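Local coordinates for protein N-(5'-phosphoribosyl)anthranilate isomerase (Thermococcus kodakarensis, PDB 5LHF) that catalyses the isomerisation of N-(5-phospho-beta-D-ribosyl)anthranilate to 1-(2-carboxyphenylamino)-1-deoxy-D-ribulose 5-phosphate, the third step of tryptophan synthesis from chorismate, at residues Lys132-Thr137 / Ile159-Gly163; Ala104-Pro108 / Arg120-Ile125; Leu17-Glu21 / Met50-Ile55; Val3-Cys9 / Pro179-Ser185. All coordinates share one frame; numbering follows the deposited sequence. Where two conformers were deposited one is given.

Contact 1 (Lys132-Thr137 / Ile159-Gly163); sequences KILLDT and IVLAG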
loop_
_atom_site.group_PDB
_atom_site.type_symbol
_atom_site.label_atom_id
_atom_site.label_comp_id
_atom_site.label_asym_id
_atom_site.label_seq_id
_atom_site.Cartn_x
_atom_site.Cartn_y
_atom_site.Cartn_z
ATOM N N LYS A 132 8.588 -4.866 -2.311
ATOM C CA LYS A 132 8.025 -4.383 -1.058
ATOM C C LYS A 132 6.844 -5.242 -0.642
ATOM O O LYS A 132 6.098 -5.754 -1.479
ATOM C CB LYS A 132 7.578 -2.915 -1.156
ATOM C CG LYS A 132 8.706 -1.891 -1.120
ATOM C CD LYS A 132 8.148 -0.486 -0.884
ATOM C CE LYS A 132 9.205 0.606 -1.045
ATOM N NZ LYS A 132 10.102 0.746 0.127
ATOM N N ILE A 133 6.681 -5.366 0.673
ATOM C CA ILE A 133 5.609 -6.128 1.303
ATOM C C ILE A 133 4.702 -5.143 2.022
ATOM O O ILE A 133 5.161 -4.405 2.906
ATOM C CB ILE A 133 6.163 -7.157 2.302
ATOM C CG1 ILE A 133 7.004 -8.225 1.595
ATOM C CG2 ILE A 133 5.043 -7.765 3.137
ATOM C CD1 ILE A 133 6.228 -9.060 0.649
ATOM N N LEU A 134 3.420 -5.124 1.663
ATOM C CA LEU A 134 2.436 -4.325 2.381
ATOM C C LEU A 134 1.533 -5.243 3.191
ATOM O O LEU A 134 1.037 -6.249 2.673
ATOM C CB LEU A 134 1.604 -3.469 1.418
ATOM C CG LEU A 134 0.652 -2.438 2.030
ATOM C CD1 LEU A 134 0.606 -1.156 1.154
ATOM C CD2 LEU A 134 -0.751 -3.033 2.167
ATOM N N LEU A 135 1.329 -4.897 4.460
ATOM C CA LEU A 135 0.438 -5.640 5.346
ATOM C C LEU A 135 -0.817 -4.801 5.564
ATOM O O LEU A 135 -0.759 -3.725 6.172
ATOM C CB LEU A 135 1.122 -5.979 6.677
ATOM C CG LEU A 135 2.341 -6.909 6.636
ATOM C CD1 LEU A 135 2.825 -7.297 8.044
ATOM C CD2 LEU A 135 2.037 -8.149 5.818
ATOM N N ASP A 136 -1.949 -5.298 5.084
ATOM C CA ASP A 136 -3.218 -4.576 5.145
ATOM C C ASP A 136 -4.001 -5.040 6.375
ATOM O O ASP A 136 -4.589 -6.124 6.371
ATOM C CB ASP A 136 -4.001 -4.811 3.858
ATOM C CG ASP A 136 -5.206 -3.909 3.739
ATOM O OD1 ASP A 136 -6.157 -4.301 3.044
ATOM O OD2 ASP A 136 -5.211 -2.813 4.342
ATOM N N THR A 137 -4.035 -4.209 7.414
ATOM C CA THR A 137 -4.672 -4.550 8.682
ATOM C C THR A 137 -6.171 -4.240 8.658
ATOM O O THR A 137 -6.637 -3.369 7.922
ATOM C CB THR A 137 -4.012 -3.795 9.834
ATOM O OG1 THR A 137 -4.203 -2.388 9.652
ATOM C CG2 THR A 137 -2.525 -4.090 9.877
ATOM N N ILE A 159 8.512 -4.134 6.198
ATOM C CA ILE A 159 7.156 -4.131 5.660
ATOM C C ILE A 159 6.589 -2.712 5.665
ATOM O O ILE A 159 7.053 -1.824 6.387
ATOM C CB ILE A 159 6.249 -5.101 6.442
ATOM C CG1 ILE A 159 6.087 -4.648 7.895
ATOM C CG2 ILE A 159 6.798 -6.539 6.370
ATOM C CD1 ILE A 159 4.711 -4.140 8.238
ATOM N N VAL A 160 5.573 -2.502 4.832
ATOM C CA VAL A 160 4.783 -1.277 4.817
ATOM C C VAL A 160 3.465 -1.584 5.516
ATOM O O VAL A 160 2.712 -2.461 5.074
ATOM C CB VAL A 160 4.533 -0.779 3.381
ATOM C CG1 VAL A 160 3.665 0.486 3.390
ATOM C CG2 VAL A 160 5.846 -0.519 2.652
ATOM N N LEU A 161 3.187 -0.883 6.611
ATOM C CA LEU A 161 1.962 -1.091 7.376
ATOM C C LEU A 161 0.838 -0.236 6.804
ATOM O O LEU A 161 1.026 0.964 6.571
ATOM C CB LEU A 161 2.179 -0.735 8.846
ATOM C CG LEU A 161 1.012 -0.999 9.808
ATOM C CD1 LEU A 161 0.700 -2.484 9.935
ATOM C CD2 LEU A 161 1.325 -0.369 11.192
ATOM N N ALA A 162 -0.330 -0.848 6.594
ATOM C CA ALA A 162 -1.460 -0.151 5.984
ATOM C C ALA A 162 -2.751 -0.568 6.671
ATOM O O ALA A 162 -2.793 -1.532 7.443
ATOM C CB ALA A 162 -1.560 -0.439 4.479
ATOM N N GLY A 163 -3.820 0.159 6.353
ATOM C CA GLY A 163 -5.138 -0.191 6.842
ATOM C C GLY A 163 -5.640 0.697 7.962
ATOM O O GLY A 163 -5.239 0.541 9.117
#

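Contact 2 (Ala104-Pro108 / Arg120-Ile125); sequences AFMVP and RLLELI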
loop_
_atom_site.group_PDB
_atom_site.type_symbol
_atom_site.label_atom_id
_atom_site.label_comp_id
_atom_site.label_asym_id
_atom_site.label_seq_id
_atom_site.Cartn_x
_atom_site.Cartn_y
_atom_site.Cartn_z
ATOM N N ALA A 104 0.408 -6.704 -1.580
ATOM C CA ALA A 104 -0.406 -6.520 -0.385
ATOM C C ALA A 104 -0.922 -7.859 0.131
ATOM O O ALA A 104 -1.388 -8.700 -0.643
ATOM C CB ALA A 104 -1.573 -5.571 -0.679
ATOM N N PHE A 105 -0.825 -8.056 1.448
ATOM C CA PHE A 105 -1.288 -9.259 2.127
ATOM C C PHE A 105 -2.302 -8.881 3.195
ATOM O O PHE A 105 -2.060 -7.965 3.987
ATOM C CB PHE A 105 -0.130 -10.019 2.795
ATOM C CG PHE A 105 0.869 -10.582 1.832
ATOM C CD1 PHE A 105 0.706 -11.857 1.307
ATOM C CD2 PHE A 105 1.973 -9.839 1.446
ATOM C CE1 PHE A 105 1.630 -12.377 0.417
ATOM C CE2 PHE A 105 2.901 -10.357 0.559
ATOM C CZ PHE A 105 2.729 -11.633 0.046
ATOM N N MET A 106 -3.421 -9.597 3.236
ATOM C CA MET A 106 -4.334 -9.452 4.359
ATOM C C MET A 106 -3.731 -10.115 5.594
ATOM O O MET A 106 -3.049 -11.141 5.501
ATOM C CB MET A 106 -5.693 -10.071 4.036
ATOM C CG MET A 106 -6.492 -9.333 2.969
ATOM S SD MET A 106 -8.059 -10.149 2.580
ATOM C CE MET A 106 -7.473 -11.739 1.988
ATOM N N VAL A 107 -3.958 -9.510 6.753
ATOM C CA VAL A 107 -3.470 -10.100 7.998
ATOM C C VAL A 107 -4.481 -11.145 8.461
ATOM O O VAL A 107 -5.613 -10.792 8.824
ATOM C CB VAL A 107 -3.238 -9.030 9.073
ATOM C CG1 VAL A 107 -2.679 -9.676 10.325
ATOM C CG2 VAL A 107 -2.316 -7.943 8.545
ATOM N N PRO A 108 -4.126 -12.430 8.458
ATOM C CA PRO A 108 -5.101 -13.466 8.816
ATOM C C PRO A 108 -5.532 -13.367 10.271
ATOM O O PRO A 108 -4.780 -12.914 11.138
ATOM C CB PRO A 108 -4.344 -14.778 8.559
ATOM C CG PRO A 108 -3.158 -14.405 7.718
ATOM C CD PRO A 108 -2.818 -12.996 8.090
ATOM N N ARG A 120 1.698 -18.492 9.590
ATOM C CA ARG A 120 1.015 -18.684 8.321
ATOM C C ARG A 120 1.323 -17.545 7.353
ATOM O O ARG A 120 1.499 -17.767 6.150
ATOM C CB ARG A 120 -0.487 -18.795 8.577
ATOM C CG ARG A 120 -1.366 -18.953 7.347
ATOM C CD ARG A 120 -2.813 -19.159 7.771
ATOM N NE ARG A 120 -2.898 -19.676 9.137
ATOM C CZ ARG A 120 -3.332 -18.973 10.179
ATOM N NH1 ARG A 120 -3.731 -17.719 10.006
ATOM N NH2 ARG A 120 -3.366 -19.520 11.389
ATOM N N LEU A 121 1.411 -16.313 7.860
ATOM C CA LEU A 121 1.613 -15.188 6.954
ATOM C C LEU A 121 3.015 -15.209 6.364
ATOM O O LEU A 121 3.198 -14.904 5.183
ATOM C CB LEU A 121 1.348 -13.867 7.678
ATOM C CG LEU A 121 1.360 -12.606 6.806
ATOM C CD1 LEU A 121 0.609 -12.840 5.492
ATOM C CD2 LEU A 121 0.769 -11.423 7.580
ATOM N N LEU A 122 4.014 -15.585 7.168
ATOM C CA LEU A 122 5.388 -15.624 6.677
ATOM C C LEU A 122 5.558 -16.656 5.573
ATOM O O LEU A 122 6.340 -16.444 4.638
ATOM C CB LEU A 122 6.356 -15.914 7.827
ATOM C CG LEU A 122 6.727 -14.718 8.701
ATOM C CD1 LEU A 122 7.408 -15.170 9.990
ATOM C CD2 LEU A 122 7.621 -13.765 7.939
ATOM N N GLU A 123 4.855 -17.786 5.662
ATOM C CA GLU A 123 5.031 -18.791 4.620
ATOM C C GLU A 123 4.428 -18.330 3.298
ATOM O O GLU A 123 4.968 -18.646 2.236
ATOM C CB GLU A 123 4.459 -20.147 5.054
ATOM C CG GLU A 123 2.972 -20.188 5.382
ATOM C CD GLU A 123 2.070 -20.302 4.151
ATOM O OE1 GLU A 123 2.521 -20.836 3.111
ATOM O OE2 GLU A 123 0.906 -19.849 4.226
ATOM N N LEU A 124 3.331 -17.568 3.339
ATOM C CA LEU A 124 2.784 -17.016 2.101
ATOM C C LEU A 124 3.721 -15.965 1.515
ATOM O O LEU A 124 3.960 -15.943 0.304
ATOM C CB LEU A 124 1.394 -16.428 2.353
ATOM C CG LEU A 124 0.673 -15.843 1.129
ATOM C CD1 LEU A 124 0.589 -16.870 -0.015
ATOM C CD2 LEU A 124 -0.711 -15.303 1.500
ATOM N N ILE A 125 4.285 -15.109 2.370
ATOM C CA ILE A 125 5.156 -14.031 1.906
ATOM C C ILE A 125 6.412 -14.588 1.244
ATOM O O ILE A 125 6.872 -14.073 0.216
ATOM C CB ILE A 125 5.486 -13.096 3.084
ATOM C CG1 ILE A 125 4.201 -12.414 3.560
ATOM C CG2 ILE A 125 6.551 -12.085 2.702
ATOM C CD1 ILE A 125 4.367 -11.555 4.818
#

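Contact 3 (Leu17-Glu21 / Met50-Ile55); sequences LRLVE and MAEIPI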
loop_
_atom_site.group_PDB
_atom_site.type_symbol
_atom_site.label_atom_id
_atom_site.label_comp_id
_atom_site.label_asym_id
_atom_site.label_seq_id
_atom_site.Cartn_x
_atom_site.Cartn_y
_atom_site.Cartn_z
ATOM N N LEU A 17 -2.404 14.770 -6.557
ATOM C CA LEU A 17 -1.042 14.309 -6.806
ATOM C C LEU A 17 -0.011 15.345 -6.370
ATOM O O LEU A 17 0.897 15.039 -5.599
ATOM C CB LEU A 17 -0.855 13.976 -8.283
ATOM C CG LEU A 17 0.566 13.583 -8.692
ATOM C CD1 LEU A 17 1.007 12.280 -8.027
ATOM C CD2 LEU A 17 0.625 13.437 -10.177
ATOM N N ARG A 18 -0.122 16.579 -6.879
ATOM C CA ARG A 18 0.866 17.602 -6.545
ATOM C C ARG A 18 0.936 17.864 -5.037
ATOM O O ARG A 18 2.011 18.179 -4.506
ATOM C CB ARG A 18 0.545 18.894 -7.293
ATOM C CG ARG A 18 0.675 18.769 -8.802
ATOM C CD ARG A 18 2.057 18.273 -9.194
ATOM N NE ARG A 18 2.288 18.373 -10.637
ATOM C CZ ARG A 18 3.067 17.539 -11.327
ATOM N NH1 ARG A 18 3.664 16.527 -10.712
ATOM N NH2 ARG A 18 3.227 17.703 -12.638
ATOM N N LEU A 19 -0.200 17.776 -4.338
ATOM C CA LEU A 19 -0.196 17.950 -2.891
ATOM C C LEU A 19 0.589 16.838 -2.211
ATOM O O LEU A 19 1.508 17.099 -1.430
ATOM C CB LEU A 19 -1.630 17.989 -2.358
ATOM C CG LEU A 19 -1.758 17.962 -0.836
ATOM C CD1 LEU A 19 -0.970 19.166 -0.278
ATOM C CD2 LEU A 19 -3.239 17.979 -0.399
ATOM N N VAL A 20 0.251 15.587 -2.524
ATOM C CA VAL A 20 0.925 14.434 -1.931
ATOM C C VAL A 20 2.425 14.461 -2.210
ATOM O O VAL A 20 3.225 14.011 -1.381
ATOM C CB VAL A 20 0.257 13.148 -2.457
ATOM C CG1 VAL A 20 1.134 11.930 -2.239
ATOM C CG2 VAL A 20 -1.095 12.977 -1.796
ATOM N N GLU A 21 2.832 14.978 -3.372
ATOM C CA GLU A 21 4.240 14.957 -3.753
ATOM C C GLU A 21 5.105 15.834 -2.860
ATOM O O GLU A 21 6.327 15.658 -2.837
ATOM C CB GLU A 21 4.391 15.399 -5.208
ATOM C CG GLU A 21 3.844 14.363 -6.183
ATOM C CD GLU A 21 4.104 14.722 -7.619
ATOM O OE1 GLU A 21 4.243 13.791 -8.437
ATOM O OE2 GLU A 21 4.151 15.927 -7.929
ATOM N N MET A 50 2.689 12.548 -15.152
ATOM C CA MET A 50 3.087 13.792 -14.508
ATOM C C MET A 50 3.695 13.605 -13.123
ATOM O O MET A 50 4.307 14.551 -12.605
ATOM C CB MET A 50 1.886 14.735 -14.433
ATOM C CG MET A 50 1.357 15.109 -15.807
ATOM S SD MET A 50 2.608 15.887 -16.858
ATOM C CE MET A 50 2.219 17.618 -16.612
ATOM N N ALA A 51 3.610 12.408 -12.530
ATOM C CA ALA A 51 4.121 12.213 -11.176
ATOM C C ALA A 51 5.630 12.440 -11.085
ATOM O O ALA A 51 6.397 12.059 -11.978
ATOM C CB ALA A 51 3.772 10.810 -10.669
ATOM N N GLU A 52 6.060 13.070 -9.993
ATOM C CA GLU A 52 7.477 13.296 -9.750
ATOM C C GLU A 52 8.034 12.441 -8.612
ATOM O O GLU A 52 9.223 12.556 -8.302
ATOM C CB GLU A 52 7.724 14.797 -9.496
ATOM C CG GLU A 52 7.452 15.623 -10.753
ATOM C CD GLU A 52 7.542 17.125 -10.535
ATOM O OE1 GLU A 52 7.325 17.876 -11.520
ATOM O OE2 GLU A 52 7.812 17.551 -9.389
ATOM N N ILE A 53 7.215 11.595 -7.990
ATOM C CA ILE A 53 7.663 10.532 -7.081
ATOM C C ILE A 53 7.152 9.192 -7.612
ATOM O O ILE A 53 6.272 9.170 -8.485
ATOM C CB ILE A 53 7.168 10.758 -5.639
ATOM C CG1 ILE A 53 5.648 10.590 -5.564
ATOM C CG2 ILE A 53 7.628 12.124 -5.101
ATOM C CD1 ILE A 53 5.058 10.890 -4.175
ATOM N N PRO A 54 7.647 8.057 -7.118
ATOM C CA PRO A 54 7.088 6.771 -7.554
ATOM C C PRO A 54 5.582 6.729 -7.337
ATOM O O PRO A 54 5.078 7.113 -6.279
ATOM C CB PRO A 54 7.820 5.754 -6.670
ATOM C CG PRO A 54 9.136 6.389 -6.412
ATOM C CD PRO A 54 8.847 7.873 -6.273
ATOM N N ILE A 55 4.851 6.292 -8.359
ATOM C CA ILE A 55 3.401 6.199 -8.251
ATOM C C ILE A 55 2.978 4.777 -8.609
ATOM O O ILE A 55 3.224 4.305 -9.729
ATOM C CB ILE A 55 2.680 7.251 -9.114
ATOM C CG1 ILE A 55 1.154 7.077 -9.021
ATOM C CG2 ILE A 55 3.194 7.257 -10.566
ATOM C CD1 ILE A 55 0.375 8.257 -9.578
HETATM O O HOH W 1 5.877 16.531 -14.020
#

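Contact 4 (Val3-Cys9 / Pro179-Ser185); sequences VEFVKIC and PAGVDVS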
loop_
_atom_site.group_PDB
_atom_site.type_symbol
_atom_site.label_atom_id
_atom_site.label_comp_id
_atom_site.label_asym_id
_atom_site.label_seq_id
_atom_site.Cartn_x
_atom_site.Cartn_y
_atom_site.Cartn_z
ATOM N N VAL A 3 10.452 5.485 10.842
ATOM C CA VAL A 3 9.847 4.998 9.607
ATOM C C VAL A 3 10.530 5.697 8.438
ATOM O O VAL A 3 10.690 6.924 8.441
ATOM C CB VAL A 3 8.329 5.256 9.609
ATOM C CG1 VAL A 3 7.703 4.768 8.323
ATOM C CG2 VAL A 3 7.665 4.570 10.796
ATOM N N GLU A 4 10.953 4.923 7.440
ATOM C CA GLU A 4 11.697 5.516 6.338
ATOM C C GLU A 4 10.859 5.770 5.095
ATOM O O GLU A 4 11.306 6.510 4.208
ATOM C CB GLU A 4 12.894 4.632 5.961
ATOM C CG GLU A 4 14.026 4.531 7.011
ATOM C CD GLU A 4 14.404 5.831 7.740
ATOM O OE1 GLU A 4 13.980 6.943 7.356
ATOM O OE2 GLU A 4 15.164 5.731 8.731
ATOM N N PHE A 5 9.667 5.198 5.002
ATOM C CA PHE A 5 8.896 5.234 3.771
ATOM C C PHE A 5 7.459 5.598 4.102
ATOM O O PHE A 5 6.842 4.970 4.962
ATOM C CB PHE A 5 8.972 3.875 3.062
ATOM C CG PHE A 5 8.089 3.744 1.847
ATOM C CD1 PHE A 5 8.541 4.150 0.598
ATOM C CD2 PHE A 5 6.836 3.145 1.941
ATOM C CE1 PHE A 5 7.744 4.006 -0.518
ATOM C CE2 PHE A 5 6.031 2.984 0.818
ATOM C CZ PHE A 5 6.486 3.417 -0.416
ATOM N N VAL A 6 6.932 6.620 3.445
ATOM C CA VAL A 6 5.540 7.019 3.623
ATOM C C VAL A 6 4.881 7.063 2.257
ATOM O O VAL A 6 5.371 7.747 1.353
ATOM C CB VAL A 6 5.416 8.390 4.306
ATOM C CG1 VAL A 6 3.937 8.757 4.465
ATOM C CG2 VAL A 6 6.171 8.392 5.643
ATOM N N LYS A 7 3.770 6.346 2.113
ATOM C CA LYS A 7 3.020 6.311 0.866
ATOM C C LYS A 7 1.620 6.831 1.146
ATOM O O LYS A 7 0.987 6.402 2.115
ATOM C CB LYS A 7 2.976 4.895 0.292
ATOM C CG LYS A 7 2.072 4.753 -0.937
ATOM C CD LYS A 7 2.270 3.385 -1.625
ATOM C CE LYS A 7 1.144 3.084 -2.611
ATOM N NZ LYS A 7 -0.067 2.491 -1.936
ATOM N N ILE A 8 1.162 7.796 0.347
ATOM C CA ILE A 8 -0.216 8.278 0.425
ATOM C C ILE A 8 -0.924 7.787 -0.824
ATOM O O ILE A 8 -0.618 8.223 -1.946
ATOM C CB ILE A 8 -0.309 9.807 0.550
ATOM C CG1 ILE A 8 0.340 10.285 1.860
ATOM C CG2 ILE A 8 -1.767 10.247 0.474
ATOM C CD1 ILE A 8 0.497 11.804 1.966
ATOM N N CYS A 9 -1.878 6.894 -0.636
ATOM C CA CYS A 9 -2.460 6.146 -1.742
ATOM C C CYS A 9 -3.773 6.783 -2.182
ATOM O O CYS A 9 -4.418 7.517 -1.428
ATOM C CB CYS A 9 -2.697 4.688 -1.339
ATOM S SG CYS A 9 -3.184 3.624 -2.731
ATOM N N PRO A 179 7.175 -0.726 11.714
ATOM C CA PRO A 179 7.351 -1.033 10.295
ATOM C C PRO A 179 8.416 -0.142 9.673
ATOM O O PRO A 179 8.816 0.885 10.232
ATOM C CB PRO A 179 5.969 -0.724 9.706
ATOM C CG PRO A 179 5.517 0.452 10.522
ATOM C CD PRO A 179 6.058 0.210 11.942
ATOM N N ALA A 180 8.871 -0.557 8.489
ATOM C CA ALA A 180 9.754 0.283 7.690
ATOM C C ALA A 180 8.996 1.366 6.940
ATOM O O ALA A 180 9.595 2.376 6.553
ATOM C CB ALA A 180 10.552 -0.562 6.701
ATOM N N GLY A 181 7.696 1.183 6.733
ATOM C CA GLY A 181 6.910 2.161 6.013
ATOM C C GLY A 181 5.475 2.149 6.488
ATOM O O GLY A 181 5.034 1.240 7.190
ATOM N N VAL A 182 4.753 3.202 6.118
ATOM C CA VAL A 182 3.326 3.285 6.386
ATOM C C VAL A 182 2.642 3.748 5.113
ATOM O O VAL A 182 3.228 4.482 4.310
ATOM C CB VAL A 182 2.983 4.242 7.551
ATOM C CG1 VAL A 182 3.445 3.658 8.898
ATOM C CG2 VAL A 182 3.590 5.624 7.319
ATOM N N ASP A 183 1.390 3.315 4.949
ATOM C CA ASP A 183 0.531 3.649 3.819
ATOM C C ASP A 183 -0.798 4.161 4.355
ATOM O O ASP A 183 -1.382 3.542 5.250
ATOM C CB ASP A 183 0.310 2.419 2.924
ATOM C CG ASP A 183 -0.564 2.710 1.732
ATOM O OD1 ASP A 183 -0.017 3.103 0.692
ATOM O OD2 ASP A 183 -1.795 2.509 1.814
ATOM N N VAL A 184 -1.277 5.287 3.817
ATOM C CA VAL A 184 -2.493 5.933 4.309
ATOM C C VAL A 184 -3.283 6.453 3.119
ATOM O O VAL A 184 -2.700 6.909 2.135
ATOM C CB VAL A 184 -2.169 7.082 5.299
ATOM C CG1 VAL A 184 -1.357 8.179 4.626
ATOM C CG2 VAL A 184 -3.442 7.668 5.918
ATOM N N SER A 185 -4.611 6.390 3.213
ATOM C CA SER A 185 -5.462 6.935 2.162
ATOM C C SER A 185 -6.568 7.789 2.762
ATOM O O SER A 185 -6.424 9.015 2.849
ATOM C CB SER A 185 -6.052 5.804 1.309
ATOM O OG SER A 185 -6.802 6.327 0.218
#

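Contact 1 (Lys132-Thr137 / Ile159-Gly163)
T137 grips the carbonyl oxygen of A162 twice, through T137 N at 3.0 Å and T137 OG1 at 2.8 Å. The two donors come in differently: the amide stands well above the carbonyl plane, 40° out of it, while the hydroxyl is tilted by only 19°. With OG1 placed between its own backbone N and carbonyl carbon (chi1 63°), T137 can make this second bond while CG2 packs on L161 CD1 at 3.6 Å. Behind this end the strands pair in parallel: V160 N donates to I133 O at 2.7 Å, L135 N to V160 O, and A162 N to L135 O. On one face, L134 lays CD2 on A162 CB at 3.6 Å and CD1 near V160 CG1; on the other, L135 CD1 meets I159 CD1 at 3.7 Å, the two chains at roughly a right angle. G163 has a positive phi, and a CB there would collide with T137 O. Strands 132-136 and 160-162 are the outer members of a beta-alpha-beta crossover whose helix 143-156 covers L135 and I159. Strand 100-106 pairs with 132-136 on its other edge, and from strand 181-184 D183 touches L134, V160 and A162.

Contact 2 (Ala104-Pro108 / Arg120-Ile125)
I125 stands over the ring of F105 in the strand-to-helix packing of a beta-alpha-beta unit of the TIM barrel, where helix residues 120-125 run nearly antiparallel to strand residues 104-106 (153°). The evidence for a CH-pi contact is direct: I125 CG1 sits 3.8 Å from the F105 ring centroid and 8° off the ring normal, so it lies almost over the centre of one face. L124 comes in differently, with CG at the ring edge, 3.7 Å from F105 CE1 and near the ring plane. A second leucine, L121, meets F105 CB with its CD1 at 4.0 Å. Its CG is anti to the backbone N (chi1 -173°), letting CD2 pack on P108 CD, in the loop just after the strand, at 3.9 Å, the two side chains roughly at right angles. Replacing F105 with an alanine would probably open a gap beneath I125 CG1 and leave the L124 side chain without the ring edge it packs on. I133 of the next strand also touches both F105 and I125. At the far end R120, salt-bridged to D117, slides past the proline in the opposite direction, its guanidinium edge bringing NH1 within 3.3 Å of P108 CB.

Contact 3 (Leu17-Glu21 / Met50-Ile55)
E21 OE1 accepts a hydrogen bond from E52 N at 2.5 Å and L17 CD2 rests on A51 CA at 3.8 Å: this is the close part of the contact, where residues 17-21 meet the loop after helix 41-50. E21 is extended beyond CG, and the N-H points almost straight at OE1 (172°), although so short a length deserves caution. More loosely, I53 CD1 approaches E21 CG. L17 and V20 touch T27 of strand 26-30, tying this half to the barrel wall.

The outer half is polar and more exposed, with a water in it. R18 bends at chi2 (-56°), carrying its guanidinium to the end of helix 41-50, where NH1 donates to M50 O at 2.8 Å and NH2 adds a weak bond. The water links R18 NH2, M50 O and E52 OE1, while the R18 NH1 to E52 OE1 salt bridge is long at 4.0 Å and directs no N-H at the oxygen.

R18 NH1 is also salt-bridged to E21 OE2 at 2.9 Å, meeting that oxygen on its syn side. One arginine thus bonds one glutamate directly and faces the other at long range; its charge probably eases their repulsion and offsets the helix C-terminus.

Contact 4 (Val3-Cys9 / Pro179-Ser185)
K7 runs alongside D183, both side chains pointing the same way from adjacent parallel strands, and the lysine passes its whole length along a single carboxylate oxygen, D183 OD1. Its CB lies 3.5 Å from D183 OD1. Next, K7 CG comes closest of the aliphatic carbons, 3.1 Å from D183 OD1, and CD keeps to the same oxygen at 3.3 Å. K7 CE lies 3.5 Å from D183 OD1; the chain, extended to this point, then turns at chi4 (-84°), which swings NZ back to D183 OD1 at 2.7 Å. This is a salt bridge, met on the syn side but with NZ 29° out of the carboxylate plane. Q80 OE1 takes a second bond from the ammonium group. D183 OD1 also lies 3.7 Å from C9 CB, two residues further along the lysine's strand. An alanine at D183 would probably take from K7 NZ its carboxylate mate and let the lysine end swing.

The backbone fixes the register: K7 N donates to V182 O, V184 N to K7 O, and C9 N to V184 O. G181 suits its place beside F5, since a CB there would run into the ring atom F5 CD2. The opposite face is apolar, I8 CG1 meeting V184 CG1 at 3.9 Å and V6 lying alongside V182, with helix 196-207 packing over V6, I8 and V184. Because these are the first and last strands of the eight, their parallel pairing is the seam that closes the (beta/alpha)8, or TIM, barrel.

How the contacts relate
Contacts 1 and 4 lie within one closed sheet, and contact 2 reaches it through strand 100-106. The centres of contacts 1 and 4 are about 8 Å apart, with probable hydrogen bonds from L161 N to G181 O and D183 N to L161 O. Those of contacts 1 and 2 are about 10 Å apart; probable backbone hydrogen bonds join F105 to L134 and D136. Contact 3, its centre about 29 Å from that of contact 2, meets contact 4 through V20 CG2 on I8 CG2 at 3.6 Å. TIM-barrel active sites lie at the strands' C-terminal ends, so the site is expected near C9, D136 and S185; the sodium ion is peripheral, about 12 Å from the M50 side chain.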